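Local coordinates for protein peptidoglycan D,D-transpeptidase FtsI (Yersinia pestis, PDB 6SYN) that probably cross-links peptidoglycan strands during cell division, as a class B penicillin-binding protein with D,D-transpeptidase activity that is acylated by beta-lactams, at residues G462-V474 and I498-D511. Numbering follows the deposited sequence.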
loop_
_atom_site.group_PDB
_atom_site.type_symbol
_atom_site.label_atom_id
_atom_site.label_comp_id
_atom_site.label_asym_id
_atom_site.label_seq_id
_atom_site.Cartn_x
_atom_site.Cartn_y
_atom_site.Cartn_z
ATOM N N GLY A 462 10.622 3.689 -6.820
ATOM C CA GLY A 462 12.047 4.045 -6.820
ATOM C C GLY A 462 12.739 3.777 -5.504
ATOM O O GLY A 462 12.133 3.172 -4.588
ATOM N N VAL A 463 13.974 4.264 -5.431
ATOM C CA VAL A 463 15.005 3.889 -4.430
ATOM C C VAL A 463 15.786 5.165 -4.104
ATOM O O VAL A 463 15.848 6.041 -4.983
ATOM C CB VAL A 463 15.860 2.755 -5.025
ATOM C CG1 VAL A 463 17.327 3.115 -5.182
ATOM C CG2 VAL A 463 15.684 1.463 -4.254
ATOM N N ALA A 464 16.309 5.292 -2.883
ATOM C CA ALA A 464 17.091 6.471 -2.445
ATOM C C ALA A 464 17.826 6.173 -1.144
ATOM O O ALA A 464 17.418 5.290 -0.393
ATOM C CB ALA A 464 16.191 7.667 -2.281
ATOM N N PRO A 465 18.959 6.865 -0.872
ATOM C CA PRO A 465 19.662 7.665 -1.880
ATOM C C PRO A 465 20.269 6.766 -2.968
ATOM O O PRO A 465 20.591 5.635 -2.671
ATOM C CB PRO A 465 20.782 8.381 -1.108
ATOM C CG PRO A 465 20.387 8.244 0.352
ATOM C CD PRO A 465 19.607 6.945 0.443
ATOM N N ALA A 466 20.427 7.275 -4.189
ATOM C CA ALA A 466 20.847 6.464 -5.358
ATOM C C ALA A 466 22.346 6.124 -5.298
ATOM O O ALA A 466 22.783 5.307 -6.126
ATOM C CB ALA A 466 20.491 7.176 -6.636
ATOM N N SER A 467 23.104 6.724 -4.374
ATOM C CA SER A 467 24.542 6.426 -4.131
ATOM C C SER A 467 24.671 5.101 -3.383
ATOM O O SER A 467 25.631 4.356 -3.638
ATOM C CB SER A 467 25.196 7.519 -3.338
ATOM O OG SER A 467 25.201 8.731 -4.069
ATOM N N ASN A 468 23.717 4.860 -2.487
ATOM C CA ASN A 468 23.727 3.809 -1.441
ATOM C C ASN A 468 22.287 3.674 -0.958
ATOM O O ASN A 468 21.938 4.193 0.099
ATOM C CB ASN A 468 24.702 4.188 -0.323
ATOM C CG ASN A 468 25.066 3.043 0.597
ATOM O OD1 ASN A 468 24.639 1.908 0.405
ATOM N ND2 ASN A 468 25.878 3.336 1.595
ATOM N N PRO A 469 21.392 3.060 -1.764
ATOM C CA PRO A 469 19.969 3.005 -1.438
ATOM C C PRO A 469 19.715 2.406 -0.052
ATOM O O PRO A 469 20.349 1.426 0.293
ATOM C CB PRO A 469 19.368 2.089 -2.510
ATOM C CG PRO A 469 20.327 2.196 -3.675
ATOM C CD PRO A 469 21.689 2.391 -3.040
ATOM N N ARG A 470 18.800 3.025 0.691
ATOM C CA ARG A 470 18.362 2.576 2.032
ATOM C C ARG A 470 16.875 2.221 1.982
ATOM O O ARG A 470 16.476 1.257 2.667
ATOM C CB ARG A 470 18.671 3.673 3.056
ATOM C CG ARG A 470 20.142 3.740 3.446
ATOM C CD ARG A 470 20.548 2.586 4.347
ATOM N NE ARG A 470 19.751 2.588 5.571
ATOM C CZ ARG A 470 20.031 3.295 6.665
ATOM N NH1 ARG A 470 21.111 4.059 6.712
ATOM N NH2 ARG A 470 19.227 3.239 7.714
ATOM N N PHE A 471 16.093 2.947 1.179
ATOM C CA PHE A 471 14.612 2.862 1.168
ATOM C C PHE A 471 14.105 2.671 -0.258
ATOM O O PHE A 471 14.408 3.497 -1.135
ATOM C CB PHE A 471 14.021 4.117 1.803
ATOM C CG PHE A 471 14.691 4.475 3.104
ATOM C CD1 PHE A 471 14.573 3.642 4.206
ATOM C CD2 PHE A 471 15.465 5.616 3.216
ATOM C CE1 PHE A 471 15.196 3.959 5.402
ATOM C CE2 PHE A 471 16.083 5.933 4.414
ATOM C CZ PHE A 471 15.951 5.105 5.502
ATOM N N ALA A 472 13.363 1.588 -0.465
ATOM C CA ALA A 472 12.493 1.387 -1.639
ATOM C C ALA A 472 11.126 1.985 -1.300
ATOM O O ALA A 472 10.648 1.763 -0.169
ATOM C CB ALA A 472 12.412 -0.076 -1.992
ATOM N N LEU A 473 10.559 2.761 -2.225
ATOM C CA LEU A 473 9.193 3.336 -2.109
ATOM C C LEU A 473 8.429 3.079 -3.408
ATOM O O LEU A 473 9.009 3.301 -4.485
ATOM C CB LEU A 473 9.293 4.835 -1.812
ATOM C CG LEU A 473 7.969 5.594 -1.744
ATOM C CD1 LEU A 473 7.027 4.978 -0.718
ATOM C CD2 LEU A 473 8.214 7.062 -1.422
ATOM N N VAL A 474 7.188 2.602 -3.283
ATOM C CA VAL A 474 6.172 2.545 -4.375
ATOM C C VAL A 474 5.003 3.457 -3.982
ATOM O O VAL A 474 4.624 3.482 -2.792
ATOM C CB VAL A 474 5.696 1.103 -4.648
ATOM C CG1 VAL A 474 4.490 1.061 -5.580
ATOM C CG2 VAL A 474 6.814 0.223 -5.185
ATOM N N ILE A 498 7.332 12.169 0.100
ATOM C CA ILE A 498 7.455 11.050 1.085
ATOM C C ILE A 498 8.937 10.701 1.272
ATOM O O ILE A 498 9.379 10.646 2.426
ATOM C CB ILE A 498 6.611 9.824 0.675
ATOM C CG1 ILE A 498 5.124 10.058 0.961
ATOM C CG2 ILE A 498 7.120 8.563 1.363
ATOM C CD1 ILE A 498 4.205 8.948 0.500
ATOM N N MET A 499 9.678 10.490 0.184
ATOM C CA MET A 499 11.102 10.057 0.243
ATOM C C MET A 499 11.965 11.153 0.886
ATOM O O MET A 499 12.908 10.793 1.613
ATOM C CB MET A 499 11.642 9.703 -1.146
ATOM C CG MET A 499 12.974 8.978 -1.102
ATOM S SD MET A 499 13.000 7.618 0.107
ATOM C CE MET A 499 12.673 6.213 -0.959
ATOM N N GLY A 500 11.639 12.428 0.643
ATOM C CA GLY A 500 12.312 13.595 1.246
ATOM C C GLY A 500 12.273 13.543 2.763
ATOM O O GLY A 500 13.350 13.515 3.380
ATOM N N GLY A 501 11.070 13.532 3.343
ATOM C CA GLY A 501 10.847 13.429 4.798
ATOM C C GLY A 501 11.505 12.187 5.376
ATOM O O GLY A 501 12.194 12.306 6.406
ATOM N N VAL A 502 11.338 11.038 4.720
ATOM C CA VAL A 502 11.988 9.759 5.129
ATOM C C VAL A 502 13.491 10.013 5.325
ATOM O O VAL A 502 13.970 9.836 6.460
ATOM C CB VAL A 502 11.718 8.636 4.110
ATOM C CG1 VAL A 502 12.648 7.450 4.317
ATOM C CG2 VAL A 502 10.263 8.188 4.143
ATOM N N LEU A 503 14.202 10.422 4.268
ATOM C CA LEU A 503 15.682 10.617 4.276
ATOM C C LEU A 503 16.088 11.531 5.439
ATOM O O LEU A 503 17.128 11.257 6.066
ATOM C CB LEU A 503 16.132 11.210 2.936
ATOM C CG LEU A 503 16.140 10.230 1.765
ATOM C CD1 LEU A 503 16.043 10.956 0.435
ATOM C CD2 LEU A 503 17.380 9.350 1.810
ATOM N N ARG A 504 15.287 12.566 5.710
ATOM C CA ARG A 504 15.565 13.606 6.737
ATOM C C ARG A 504 15.233 13.076 8.137
ATOM O O ARG A 504 16.083 13.237 9.036
ATOM C CB ARG A 504 14.800 14.896 6.414
ATOM C CG ARG A 504 15.460 15.751 5.341
ATOM C CD ARG A 504 16.907 16.087 5.666
ATOM N NE ARG A 504 17.693 16.909 4.743
ATOM C CZ ARG A 504 17.288 17.511 3.619
ATOM N NH1 ARG A 504 18.167 18.214 2.922
ATOM N NH2 ARG A 504 16.045 17.431 3.170
ATOM N N THR A 505 14.054 12.475 8.320
ATOM C CA THR A 505 13.647 11.805 9.584
ATOM C C THR A 505 14.742 10.823 10.011
ATOM O O THR A 505 15.156 10.864 11.178
ATOM C CB THR A 505 12.325 11.040 9.431
ATOM O OG1 THR A 505 11.308 11.929 8.969
ATOM C CG2 THR A 505 11.883 10.387 10.725
ATOM N N MET A 506 15.196 9.993 9.072
ATOM C CA MET A 506 16.162 8.885 9.293
ATOM C C MET A 506 17.605 9.405 9.244
ATOM O O MET A 506 18.528 8.561 9.262
ATOM C CB MET A 506 15.950 7.800 8.232
ATOM C CG MET A 506 14.565 7.175 8.303
ATOM S SD MET A 506 14.191 6.561 9.968
ATOM C CE MET A 506 15.314 5.169 10.047
ATOM N N ASN A 507 17.785 10.733 9.192
ATOM C CA ASN A 507 19.082 11.454 9.293
ATOM C C ASN A 507 20.088 10.905 8.276
ATOM O O ASN A 507 21.211 10.568 8.698
ATOM C CB ASN A 507 19.680 11.351 10.701
ATOM C CG ASN A 507 18.801 11.930 11.790
ATOM O OD1 ASN A 507 18.203 12.991 11.621
ATOM N ND2 ASN A 507 18.741 11.250 12.923
ATOM N N ILE A 508 19.724 10.826 6.991
ATOM C CA ILE A 508 20.610 10.261 5.926
ATOM C C ILE A 508 21.463 11.386 5.330
ATOM O O ILE A 508 20.887 12.397 4.893
ATOM C CB ILE A 508 19.807 9.521 4.839
ATOM C CG1 ILE A 508 18.890 8.446 5.431
ATOM C CG2 ILE A 508 20.740 8.944 3.784
ATOM C CD1 ILE A 508 19.613 7.343 6.179
ATOM N N GLU A 509 22.786 11.193 5.310
ATOM C CA GLU A 509 23.772 12.137 4.720
ATOM C C GLU A 509 23.372 12.395 3.270
ATOM O O GLU A 509 23.252 11.458 2.485
ATOM C CB GLU A 509 25.194 11.576 4.832
ATOM C CG GLU A 509 26.283 12.644 4.842
ATOM C CD GLU A 509 26.595 13.262 6.201
ATOM O OE1 GLU A 509 26.782 12.496 7.176
ATOM O OE2 GLU A 509 26.660 14.513 6.286
ATOM N N PRO A 510 23.098 13.664 2.890
ATOM C CA PRO A 510 22.830 14.034 1.497
ATOM C C PRO A 510 23.856 13.501 0.486
ATOM O O PRO A 510 24.925 13.105 0.894
ATOM C CB PRO A 510 22.878 15.568 1.532
ATOM C CG PRO A 510 22.420 15.917 2.929
ATOM C CD PRO A 510 22.972 14.810 3.804
ATOM N N ASP A 511 23.512 13.570 -0.804
ATOM C CA ASP A 511 24.049 12.693 -1.879
ATOM C C ASP A 511 24.654 13.505 -3.036
ATOM O O ASP A 511 25.434 12.913 -3.806
ATOM C CB ASP A 511 22.932 11.775 -2.386
ATOM C CG ASP A 511 23.342 10.324 -2.549
ATOM O OD1 ASP A 511 24.362 9.933 -1.948
ATOM O OD2 ASP A 511 22.644 9.601 -3.277
HETATM O O HOH W 1 27.057 11.350 -4.648
#
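Phe471 and Leu473 on strand 471-474 face helix 498-505, which runs nearly antiparallel to the strand at 157°, with the two axes 10.2 Å apart at their closest. The Phe471 ring is flat enough to lie between two aliphatic groups: Val502 CG1 sits over one face, 3.8 Å from the ring centroid in a CH-pi contact, and Arg470 CB over the other. Ile508 CG1 meets the ring edge in its plane, while Met506 CG approaches CZ obliquely. Met499 has a long, flexible chain that can reach the strand; bends at chi2 (47°) and chi3 bring its CE against the CB atoms of both Phe471 and Leu473, and the small Ala464 lets its CB lie 3.7 Å from Met499 CG. Further along, Leu473 CD2 packs on Ile498 CG2. This is the C-terminal helix of the transpeptidase fold lying against one face of its five-stranded antiparallel sheet, as in other penicillin-binding proteins. A classic beta bulge sets Arg470 and Phe471 together opposite Ala464, whose O accepts from both of their N atoms. Asn507, with its positive phi, closes the helix in a Schellman motif and turns the chain back toward the hairpin. Ile508 can then spread its branches, CG2 against Pro465 CG at 3.5 Å and CD1 over a face of the Arg470 guanidinium. Pro465, a residue that readily accepts a cis peptide bond and a turn's opening phi, starts a type I turn to Asn468; its CG also meets Leu503 CD2. Asp511 offers a carboxylate to the turn's backbone: OD2 accepts from Ser467 N through its syn lone pair, 3.1 Å away and bent to 145° at the hydrogen.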